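Long-range contacts in type III effector NopAA (PDB 6SDU), which hydrolyses xyloglucan as a type III effector of the legume symbiont Sinorhizobium fredii, with the fold of a family 12 glycosyl hydrolase: residues W58-D63 against S72-A77; S62-T67 against T219-G224; E97-G102 against K225-N230; G101-V106 against S132-P137. All blocks are in the same frame, centred on the assembly; numbering follows the deposited sequence.

Contact 1 (W58-D63 against S72-A77); sequences WSVWSD and SYPHVA
W58 and V60 lean onto V76 and P74 to join the two stacked sheets of the GH12 beta-jelly-roll, a worked example of how a beta-sandwich is filled. The strand segments 58-62 and 72-77 run nearly antiparallel, with their axes 8.2 Å apart at the closest, so side chains bridge the gap where backbones cannot pair.

The side chain of W58 starts from a CB that aims at the opposite strand, and chi1 of 66°, which sets CG between the backbone N and the carbonyl carbon, lays the indole along that strand. The five-membered ring comes first: NE1 sits 3.4 Å from V76 CG1, and this buried N-H has no acceptor anywhere in the model. Further out, CZ2 packs 3.9 Å from the same methyl. At the tip, CH2 has the carbonyl O of P74 at its edge, 3.6 Å away and near the ring plane, with H75 CA at 3.7 Å. The indole also stacks on F229 and meets W36 edge-to-face.

V60 forks over the proline ring at about a right angle: CG2 touches P74 CB at 3.7 Å, while CG1 lies 4.0 Å from P74 CG. At the loop end the packing turns polar. S62 OG and S72 OG stay 4.2 Å apart, too far to bond each other; what joins them is Q48, whose OE1 is hydrogen-bonded to each hydroxyl.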
# COMPACT_ATOMS: atom_id res chain seq x y z
N TRP A 58 9.78 0.48 -11.68
CA TRP A 58 9.69 -0.96 -11.51
C TRP A 58 8.33 -1.46 -12.00
O TRP A 58 7.44 -0.68 -12.36
CB TRP A 58 9.95 -1.38 -10.06
CG TRP A 58 8.97 -0.95 -9.04
CD1 TRP A 58 8.88 0.30 -8.44
CD2 TRP A 58 7.98 -1.77 -8.39
NE1 TRP A 58 7.87 0.29 -7.50
CE2 TRP A 58 7.30 -0.95 -7.44
CE3 TRP A 58 7.62 -3.11 -8.50
CZ2 TRP A 58 6.28 -1.45 -6.62
CZ3 TRP A 58 6.57 -3.59 -7.72
CH2 TRP A 58 5.92 -2.76 -6.78
N SER A 59 8.23 -2.79 -12.08
CA SER A 59 7.04 -3.44 -12.59
C SER A 59 6.90 -4.81 -11.93
O SER A 59 7.88 -5.38 -11.43
CB SER A 59 7.14 -3.53 -14.13
OG SER A 59 6.35 -4.56 -14.65
N VAL A 60 5.67 -5.33 -11.93
CA VAL A 60 5.37 -6.68 -11.46
C VAL A 60 4.21 -7.27 -12.27
O VAL A 60 3.23 -6.57 -12.56
CB VAL A 60 5.07 -6.70 -9.95
CG1 VAL A 60 3.89 -5.79 -9.63
CG2 VAL A 60 4.79 -8.13 -9.51
N TRP A 61 4.34 -8.53 -12.66
CA TRP A 61 3.27 -9.31 -13.28
C TRP A 61 2.90 -10.48 -12.38
O TRP A 61 3.79 -11.13 -11.83
CB TRP A 61 3.67 -9.84 -14.64
CG TRP A 61 2.71 -10.82 -15.26
CD1 TRP A 61 1.68 -10.53 -16.16
CD2 TRP A 61 2.72 -12.25 -15.11
NE1 TRP A 61 1.05 -11.70 -16.54
CE2 TRP A 61 1.68 -12.77 -15.94
CE3 TRP A 61 3.50 -13.14 -14.37
CZ2 TRP A 61 1.37 -14.13 -16.01
CZ3 TRP A 61 3.20 -14.52 -14.46
CH2 TRP A 61 2.15 -15.00 -15.28
N SER A 62 1.61 -10.73 -12.20
CA SER A 62 1.19 -11.77 -11.27
C SER A 62 -0.07 -12.44 -11.79
O SER A 62 -0.96 -11.77 -12.29
CB SER A 62 0.96 -11.17 -9.86
OG SER A 62 0.80 -12.16 -8.85
N ASP A 63 -0.13 -13.76 -11.65
CA ASP A 63 -1.28 -14.60 -12.03
C ASP A 63 -1.78 -15.36 -10.79
O ASP A 63 -1.43 -16.53 -10.59
CB ASP A 63 -0.83 -15.58 -13.14
CG ASP A 63 -1.94 -16.51 -13.60
OD1 ASP A 63 -3.06 -16.43 -13.06
OD2 ASP A 63 -1.69 -17.34 -14.51
N SER A 72 -0.36 -11.82 -2.30
CA SER A 72 0.96 -11.25 -2.48
C SER A 72 0.93 -9.74 -2.27
O SER A 72 -0.13 -9.10 -2.36
CB SER A 72 1.47 -11.58 -3.89
OG SER A 72 0.66 -10.92 -4.86
N TYR A 73 2.09 -9.19 -1.95
CA TYR A 73 2.29 -7.74 -1.88
C TYR A 73 3.66 -7.41 -2.44
O TYR A 73 4.59 -7.10 -1.69
CB TYR A 73 2.13 -7.21 -0.46
CG TYR A 73 2.22 -5.68 -0.32
CD1 TYR A 73 1.41 -4.83 -1.08
CD2 TYR A 73 3.11 -5.09 0.58
CE1 TYR A 73 1.48 -3.44 -0.94
CE2 TYR A 73 3.20 -3.70 0.73
CZ TYR A 73 2.39 -2.87 -0.03
OH TYR A 73 2.49 -1.49 0.10
N PRO A 74 3.84 -7.51 -3.76
CA PRO A 74 5.07 -6.98 -4.38
C PRO A 74 5.19 -5.49 -4.09
O PRO A 74 4.24 -4.72 -4.28
CB PRO A 74 4.86 -7.23 -5.88
CG PRO A 74 3.39 -7.40 -6.05
CD PRO A 74 2.92 -8.06 -4.77
N HIS A 75 6.36 -5.07 -3.61
CA HIS A 75 6.41 -3.67 -3.22
C HIS A 75 7.84 -3.17 -3.22
O HIS A 75 8.80 -3.93 -3.18
CB HIS A 75 5.79 -3.45 -1.85
CG HIS A 75 6.59 -4.05 -0.73
ND1 HIS A 75 6.46 -5.37 -0.37
CD2 HIS A 75 7.49 -3.50 0.12
CE1 HIS A 75 7.26 -5.62 0.66
NE2 HIS A 75 7.90 -4.50 0.96
N VAL A 76 7.94 -1.85 -3.27
CA VAL A 76 9.16 -1.09 -3.08
C VAL A 76 9.08 -0.50 -1.67
O VAL A 76 7.98 -0.22 -1.18
CB VAL A 76 9.29 -0.01 -4.18
CG1 VAL A 76 8.06 0.92 -4.14
CG2 VAL A 76 10.60 0.80 -4.07
N ALA A 77 10.21 -0.38 -0.99
CA ALA A 77 10.24 0.13 0.38
C ALA A 77 11.37 1.13 0.57
O ALA A 77 12.45 0.98 -0.01
CB ALA A 77 10.38 -1.02 1.42

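Contact 2 (S62-T67 against T219-G224); sequences SDQPNT and TSSPGG
D63 and G224 bring their CA atoms within 3.8 Å of each other, where the irregular segment 62-67, following strand 57-62, passes over the turn of 219-224, which links strand 208-218 of one sheet to strand 225-236 of the other. The backbones are tied directly by S221 N, which donates to Q64 O at 2.9 Å; the other hydrogen bonds across involve at least one side chain.

S221 shows how a single hydroxyl can join two loops. With chi1 of 60° its OG stands between its own backbone N and carbonyl carbon and faces segment 62-67. There it donates to S62 O at 2.7 Å, coming from above that carbonyl plane, and accepts Q64 N at 2.9 Å along an almost straight line (168°). D63 works in the reverse direction: its carboxylate oxygen OD1 takes G223 N at 3.1 Å, met from above the carboxylate plane and with a bent N-H...O angle of 136°. At the far end S220 OG donates to N66 OD1 over 3.2 Å.

Behind this row Q64 folds back on its own segment. Its NE2 reaches S62 OG at 2.9 Å in the amide plane, while OE1 accepts the backbone N of G46. K71 NZ adds a further clasp, hydrogen-bonding to the carbonyl oxygens of both T67 and T219.

A classic beta bulge, T219 and S220 facing A103, leads into the turn. S221 to G224 then forms a type II beta turn, with P222 and G223 in the two central positions commonly taken by proline and glycine.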
# COMPACT_ATOMS: atom_id res chain seq x y z
N SER A 62 1.61 -10.73 -12.20
CA SER A 62 1.19 -11.77 -11.27
C SER A 62 -0.07 -12.44 -11.79
O SER A 62 -0.96 -11.77 -12.29
CB SER A 62 0.96 -11.17 -9.86
OG SER A 62 0.80 -12.16 -8.85
N ASP A 63 -0.13 -13.76 -11.65
CA ASP A 63 -1.28 -14.60 -12.03
C ASP A 63 -1.78 -15.36 -10.79
O ASP A 63 -1.43 -16.53 -10.59
CB ASP A 63 -0.83 -15.58 -13.14
CG ASP A 63 -1.94 -16.51 -13.60
OD1 ASP A 63 -3.06 -16.43 -13.06
OD2 ASP A 63 -1.69 -17.34 -14.51
N GLN A 64 -2.62 -14.72 -9.98
CA GLN A 64 -3.16 -15.29 -8.75
C GLN A 64 -4.59 -15.79 -8.94
O GLN A 64 -5.37 -15.17 -9.67
CB GLN A 64 -3.11 -14.24 -7.63
CG GLN A 64 -1.69 -13.73 -7.38
CD GLN A 64 -0.71 -14.86 -7.10
OE1 GLN A 64 -1.03 -15.80 -6.39
NE2 GLN A 64 0.51 -14.74 -7.64
N PRO A 65 -4.95 -16.94 -8.37
CA PRO A 65 -6.27 -17.51 -8.64
C PRO A 65 -7.40 -16.74 -7.97
O PRO A 65 -7.22 -16.01 -6.98
CB PRO A 65 -6.16 -18.93 -8.06
CG PRO A 65 -5.23 -18.76 -6.89
CD PRO A 65 -4.20 -17.75 -7.38
N ASN A 66 -8.60 -16.98 -8.50
CA ASN A 66 -9.84 -16.37 -7.99
C ASN A 66 -10.33 -17.08 -6.72
O ASN A 66 -11.34 -17.79 -6.69
CB ASN A 66 -10.93 -16.39 -9.05
CG ASN A 66 -12.04 -15.43 -8.72
OD1 ASN A 66 -11.77 -14.36 -8.18
ND2 ASN A 66 -13.28 -15.84 -8.92
N THR A 67 -9.57 -16.91 -5.66
CA THR A 67 -9.85 -17.55 -4.38
C THR A 67 -9.75 -16.51 -3.28
O THR A 67 -9.14 -15.45 -3.47
CB THR A 67 -8.87 -18.70 -4.13
OG1 THR A 67 -7.54 -18.19 -3.94
CG2 THR A 67 -8.86 -19.65 -5.31
N THR A 219 -5.38 -10.00 -4.61
CA THR A 219 -6.22 -11.10 -4.19
C THR A 219 -6.50 -12.04 -5.36
O THR A 219 -6.43 -13.26 -5.20
CB THR A 219 -7.51 -10.56 -3.54
OG1 THR A 219 -7.18 -9.97 -2.27
CG2 THR A 219 -8.53 -11.68 -3.31
N SER A 220 -6.78 -11.50 -6.54
CA SER A 220 -7.04 -12.33 -7.71
C SER A 220 -6.55 -11.62 -8.98
O SER A 220 -6.80 -10.42 -9.15
CB SER A 220 -8.53 -12.66 -7.76
OG SER A 220 -8.95 -13.11 -9.02
N SER A 221 -5.84 -12.34 -9.85
CA SER A 221 -5.46 -11.80 -11.16
C SER A 221 -5.37 -12.93 -12.18
O SER A 221 -4.35 -13.06 -12.86
CB SER A 221 -4.12 -11.05 -11.08
OG SER A 221 -3.07 -11.90 -10.66
N PRO A 222 -6.43 -13.73 -12.34
CA PRO A 222 -6.32 -14.95 -13.14
C PRO A 222 -6.01 -14.63 -14.59
O PRO A 222 -6.60 -13.72 -15.19
CB PRO A 222 -7.70 -15.59 -13.00
CG PRO A 222 -8.42 -14.77 -11.96
CD PRO A 222 -7.83 -13.44 -11.99
N GLY A 223 -5.08 -15.39 -15.16
CA GLY A 223 -4.60 -15.13 -16.50
C GLY A 223 -3.41 -14.21 -16.52
O GLY A 223 -2.84 -13.97 -17.59
N GLY A 224 -3.03 -13.67 -15.36
CA GLY A 224 -1.89 -12.79 -15.28
C GLY A 224 -2.30 -11.35 -15.51
O GLY A 224 -2.99 -11.05 -16.48

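Contact 3 (E97-G102 against K225-N230); sequences EVPTGG and KNFNFN
E97 and N228 form an antiparallel hydrogen-bonded pair, E97 N giving to N228 O at 2.8 Å and N228 N to E97 O at 3.0 Å, after which the chain beyond E97 leaves segment 225-230 as a loop. This is the end of strand 90-97 in one sheet of the GH12 jelly-roll sandwich, and the loop leads on to strand 103-112 in the other sheet.

The side chains of the pair lie on the same face of the sheet, where E97, extended beyond CG, crosses that of N228 at a slant. Its OE1 accepts N228 ND2 at 3.1 Å, but the bond is weak, bent to an N-H...O angle of only 127°. The side chain of N230 crosses that of E97 at about a right angle, ND2 lying 3.6 Å from E97 CG without a hydrogen bond.

Where the backbone pairing stops, apolar contacts take over. F227 has CG beside its backbone N, chi1 -60°, which swings the ring beneath P99. CD of the proline stands over one face, 3.7 Å from the ring centroid and 26° off the normal, a CH-pi contact displaced toward the rim. V98 CG1 adds looser packing against F227 CD2, and W104 meets the same ring edge-to-face, carrying the contact into the sandwich interior.

K225 follows the loop with its aliphatic chain. Its CB lies 3.8 Å from P99 CG, and further along, past the proline, its CE rests 3.4 Å from the carbonyl O of G101.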
# COMPACT_ATOMS: atom_id res chain seq x y z
N GLU A 97 0.57 2.36 -14.11
CA GLU A 97 -0.34 1.82 -15.11
C GLU A 97 -0.88 0.49 -14.57
O GLU A 97 -0.10 -0.40 -14.24
CB GLU A 97 0.38 1.61 -16.45
CG GLU A 97 0.92 2.88 -17.12
CD GLU A 97 1.90 2.56 -18.27
OE1 GLU A 97 2.56 1.49 -18.21
OE2 GLU A 97 2.02 3.36 -19.22
N VAL A 98 -2.20 0.37 -14.50
CA VAL A 98 -2.85 -0.74 -13.81
C VAL A 98 -3.75 -1.45 -14.80
O VAL A 98 -4.16 -0.87 -15.82
CB VAL A 98 -3.64 -0.25 -12.57
CG1 VAL A 98 -2.73 0.42 -11.54
CG2 VAL A 98 -4.73 0.70 -13.00
N PRO A 99 -4.09 -2.71 -14.54
CA PRO A 99 -5.06 -3.42 -15.37
C PRO A 99 -6.46 -2.98 -14.95
O PRO A 99 -6.62 -2.17 -14.04
CB PRO A 99 -4.82 -4.90 -15.05
CG PRO A 99 -4.26 -4.89 -13.68
CD PRO A 99 -3.55 -3.57 -13.47
N THR A 100 -7.47 -3.51 -15.65
CA THR A 100 -8.87 -3.21 -15.34
C THR A 100 -9.50 -4.18 -14.33
O THR A 100 -10.18 -3.74 -13.39
CB THR A 100 -9.69 -3.21 -16.64
OG1 THR A 100 -9.22 -2.17 -17.51
CG2 THR A 100 -11.15 -2.96 -16.35
N GLY A 101 -9.34 -5.49 -14.54
CA GLY A 101 -10.03 -6.49 -13.76
C GLY A 101 -9.22 -7.16 -12.65
O GLY A 101 -8.08 -6.80 -12.35
N GLY A 102 -9.86 -8.13 -12.00
CA GLY A 102 -9.22 -8.84 -10.91
C GLY A 102 -9.69 -8.31 -9.57
O GLY A 102 -10.72 -7.63 -9.44
N LYS A 225 -1.90 -10.45 -14.61
CA LYS A 225 -2.17 -9.04 -14.79
C LYS A 225 -0.89 -8.26 -14.46
O LYS A 225 -0.16 -8.62 -13.53
CB LYS A 225 -3.36 -8.58 -13.95
CG LYS A 225 -4.68 -8.84 -14.67
CD LYS A 225 -5.83 -9.02 -13.74
CE LYS A 225 -7.11 -9.20 -14.56
NZ LYS A 225 -6.84 -9.94 -15.81
N ASN A 226 -0.68 -7.18 -15.21
CA ASN A 226 0.56 -6.43 -15.16
C ASN A 226 0.35 -5.09 -14.47
O ASN A 226 -0.66 -4.43 -14.71
CB ASN A 226 1.08 -6.21 -16.59
CG ASN A 226 2.52 -5.74 -16.61
OD1 ASN A 226 3.42 -6.46 -16.16
ND2 ASN A 226 2.76 -4.56 -17.16
N PHE A 227 1.31 -4.71 -13.62
CA PHE A 227 1.30 -3.42 -12.93
C PHE A 227 2.63 -2.73 -13.16
O PHE A 227 3.67 -3.30 -12.83
CB PHE A 227 1.05 -3.59 -11.42
CG PHE A 227 -0.26 -4.25 -11.08
CD1 PHE A 227 -0.37 -5.63 -11.13
CD2 PHE A 227 -1.36 -3.50 -10.67
CE1 PHE A 227 -1.57 -6.26 -10.80
CE2 PHE A 227 -2.55 -4.12 -10.35
CZ PHE A 227 -2.66 -5.50 -10.43
N ASN A 228 2.62 -1.54 -13.75
CA ASN A 228 3.83 -0.77 -13.99
C ASN A 228 3.88 0.44 -13.07
O ASN A 228 2.93 1.24 -13.03
CB ASN A 228 3.93 -0.29 -15.44
CG ASN A 228 4.04 -1.43 -16.43
OD1 ASN A 228 4.95 -2.24 -16.35
ND2 ASN A 228 3.12 -1.47 -17.39
N PHE A 229 4.99 0.61 -12.38
CA PHE A 229 5.18 1.78 -11.52
C PHE A 229 6.26 2.56 -12.25
O PHE A 229 7.45 2.31 -12.08
CB PHE A 229 5.54 1.36 -10.09
CG PHE A 229 4.46 0.52 -9.43
CD1 PHE A 229 3.40 1.11 -8.77
CD2 PHE A 229 4.50 -0.86 -9.52
CE1 PHE A 229 2.40 0.33 -8.17
CE2 PHE A 229 3.48 -1.65 -8.94
CZ PHE A 229 2.44 -1.06 -8.28
N ASN A 230 5.82 3.56 -13.03
CA ASN A 230 6.75 4.28 -13.89
C ASN A 230 7.56 5.27 -13.10
O ASN A 230 8.72 5.54 -13.44
CB ASN A 230 6.00 5.05 -14.98
CG ASN A 230 5.19 4.16 -15.86
OD1 ASN A 230 5.66 3.10 -16.29
ND2 ASN A 230 3.97 4.59 -16.18

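Contact 4 (G101-V106 against S132-P137); sequences GGAWDV and SGNVKP
N134 and V135 are the two residues that fasten the loop 132-137 to the start of strand 103-106, one by polarity and the other by shape. N134 ND2 donates to G102 O at 2.8 Å, the N-H...O angle being 143° and the donor tilted from the carbonyl plane. Chi1 of 64° places the amide between the backbone N and carbonyl carbon of N134, and in that position ND2 also lies 3.6 Å from A103 CB. V135 divides its two methyls along the strand: CG1 sits 3.6 Å from W104 N, and CG2 is equally near W104 O. D105 OD2 is a more distant neighbour of CG1, at 4.4 Å.

A second shell holds these groups in place. T126 OG1 hydrogen-bonds to both N134 OD1 and W104 N, so the asparagine amide is held at each end and its flip is defined. The side chain of W104 leaves the strand away from the loop, and its NE1 donates to G101 O at 2.7 Å, with that oxygen close to the indole plane; the glycine pair before the strand is thereby tied to the first large side chain on it. Within the loop, K136 NZ curls back to G133 O at 2.8 Å.

Beyond lies the sugar. K136 and P137 touch the bound beta-D-glucopyranose, and D105 lies close to E217, which belongs to the pocket with K136 and P137. A directional amide bond with methyl packing next to it probably helps to set the loop's approach to the strand, consistent with holding K136 and P137 in position to line the sugar site.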
# COMPACT_ATOMS: atom_id res chain seq x y z
N GLY A 101 -9.34 -5.49 -14.54
CA GLY A 101 -10.03 -6.49 -13.76
C GLY A 101 -9.22 -7.16 -12.65
O GLY A 101 -8.08 -6.80 -12.35
N GLY A 102 -9.86 -8.13 -12.00
CA GLY A 102 -9.22 -8.84 -10.91
C GLY A 102 -9.69 -8.31 -9.57
O GLY A 102 -10.72 -7.63 -9.44
N ALA A 103 -8.94 -8.69 -8.53
CA ALA A 103 -9.20 -8.24 -7.16
C ALA A 103 -7.88 -7.77 -6.55
O ALA A 103 -7.00 -8.60 -6.26
CB ALA A 103 -9.85 -9.34 -6.34
N TRP A 104 -7.71 -6.46 -6.39
CA TRP A 104 -6.44 -5.91 -5.91
C TRP A 104 -6.62 -4.47 -5.44
O TRP A 104 -7.64 -3.82 -5.68
CB TRP A 104 -5.35 -5.99 -7.00
CG TRP A 104 -5.83 -5.51 -8.35
CD1 TRP A 104 -6.28 -6.30 -9.38
CD2 TRP A 104 -5.92 -4.16 -8.83
NE1 TRP A 104 -6.63 -5.52 -10.45
CE2 TRP A 104 -6.42 -4.20 -10.14
CE3 TRP A 104 -5.62 -2.91 -8.27
CZ2 TRP A 104 -6.63 -3.04 -10.91
CZ3 TRP A 104 -5.82 -1.77 -9.03
CH2 TRP A 104 -6.33 -1.84 -10.33
N ASP A 105 -5.61 -3.99 -4.73
CA ASP A 105 -5.56 -2.61 -4.32
C ASP A 105 -4.11 -2.17 -4.38
O ASP A 105 -3.23 -2.89 -3.93
CB ASP A 105 -6.18 -2.41 -2.94
CG ASP A 105 -5.51 -3.26 -1.86
OD1 ASP A 105 -4.55 -2.76 -1.21
OD2 ASP A 105 -5.97 -4.40 -1.64
N VAL A 106 -3.86 -1.05 -5.06
CA VAL A 106 -2.55 -0.43 -5.10
C VAL A 106 -2.49 0.48 -3.87
O VAL A 106 -3.35 1.34 -3.71
CB VAL A 106 -2.35 0.37 -6.40
CG1 VAL A 106 -1.00 1.03 -6.43
CG2 VAL A 106 -2.49 -0.57 -7.60
N SER A 132 -17.07 -1.41 0.20
CA SER A 132 -17.63 -2.57 -0.47
C SER A 132 -16.80 -2.91 -1.70
O SER A 132 -15.92 -2.14 -2.11
CB SER A 132 -19.10 -2.32 -0.86
OG SER A 132 -19.18 -1.30 -1.84
N GLY A 133 -17.02 -4.10 -2.25
CA GLY A 133 -16.35 -4.55 -3.45
C GLY A 133 -15.67 -5.89 -3.21
O GLY A 133 -15.75 -6.47 -2.14
N ASN A 134 -15.00 -6.39 -4.27
CA ASN A 134 -14.29 -7.65 -4.14
C ASN A 134 -13.00 -7.54 -3.32
O ASN A 134 -12.34 -8.56 -3.10
CB ASN A 134 -14.02 -8.27 -5.53
CG ASN A 134 -13.09 -7.41 -6.40
OD1 ASN A 134 -12.57 -6.38 -5.97
ND2 ASN A 134 -12.85 -7.88 -7.63
N VAL A 135 -12.54 -6.32 -2.99
CA VAL A 135 -11.52 -6.12 -1.96
C VAL A 135 -12.09 -5.14 -0.96
O VAL A 135 -12.90 -4.28 -1.33
CB VAL A 135 -10.16 -5.60 -2.49
CG1 VAL A 135 -9.37 -6.70 -3.16
CG2 VAL A 135 -10.36 -4.38 -3.40
N LYS A 136 -11.73 -5.31 0.31
CA LYS A 136 -12.22 -4.45 1.38
C LYS A 136 -11.09 -4.11 2.34
O LYS A 136 -10.16 -4.91 2.53
CB LYS A 136 -13.38 -5.10 2.16
CG LYS A 136 -14.60 -5.43 1.32
CD LYS A 136 -15.57 -6.32 2.07
CE LYS A 136 -16.78 -6.73 1.19
NZ LYS A 136 -16.50 -7.79 0.18
N PRO A 137 -11.11 -2.93 2.95
CA PRO A 137 -10.06 -2.61 3.92
C PRO A 137 -10.23 -3.41 5.20
O PRO A 137 -11.33 -3.83 5.57
CB PRO A 137 -10.25 -1.11 4.18
CG PRO A 137 -11.71 -0.84 3.84
CD PRO A 137 -12.05 -1.81 2.74

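Read from the N terminus, contact 1 comes first and closes only the short loop between strands 57-62 and 72-83, joining the two sheets. Contact 2 sets out from the same stretch, sharing S62 and D63, but closes a loop of 151 residues. Contact 3 opens inside that loop and ends beyond it on strand 225-236, so contacts 2 and 3 cross; S62 O to K225 N, a probable hydrogen bond, links them. Contact 4 begins at the glycines shared with contact 3 and nests wholly within the loop of contact 2, touching contact 2 through backbone bonds of A103. Together they tie the two sheets to each other and to the loops at their ends, contact 4 nearest the sugar.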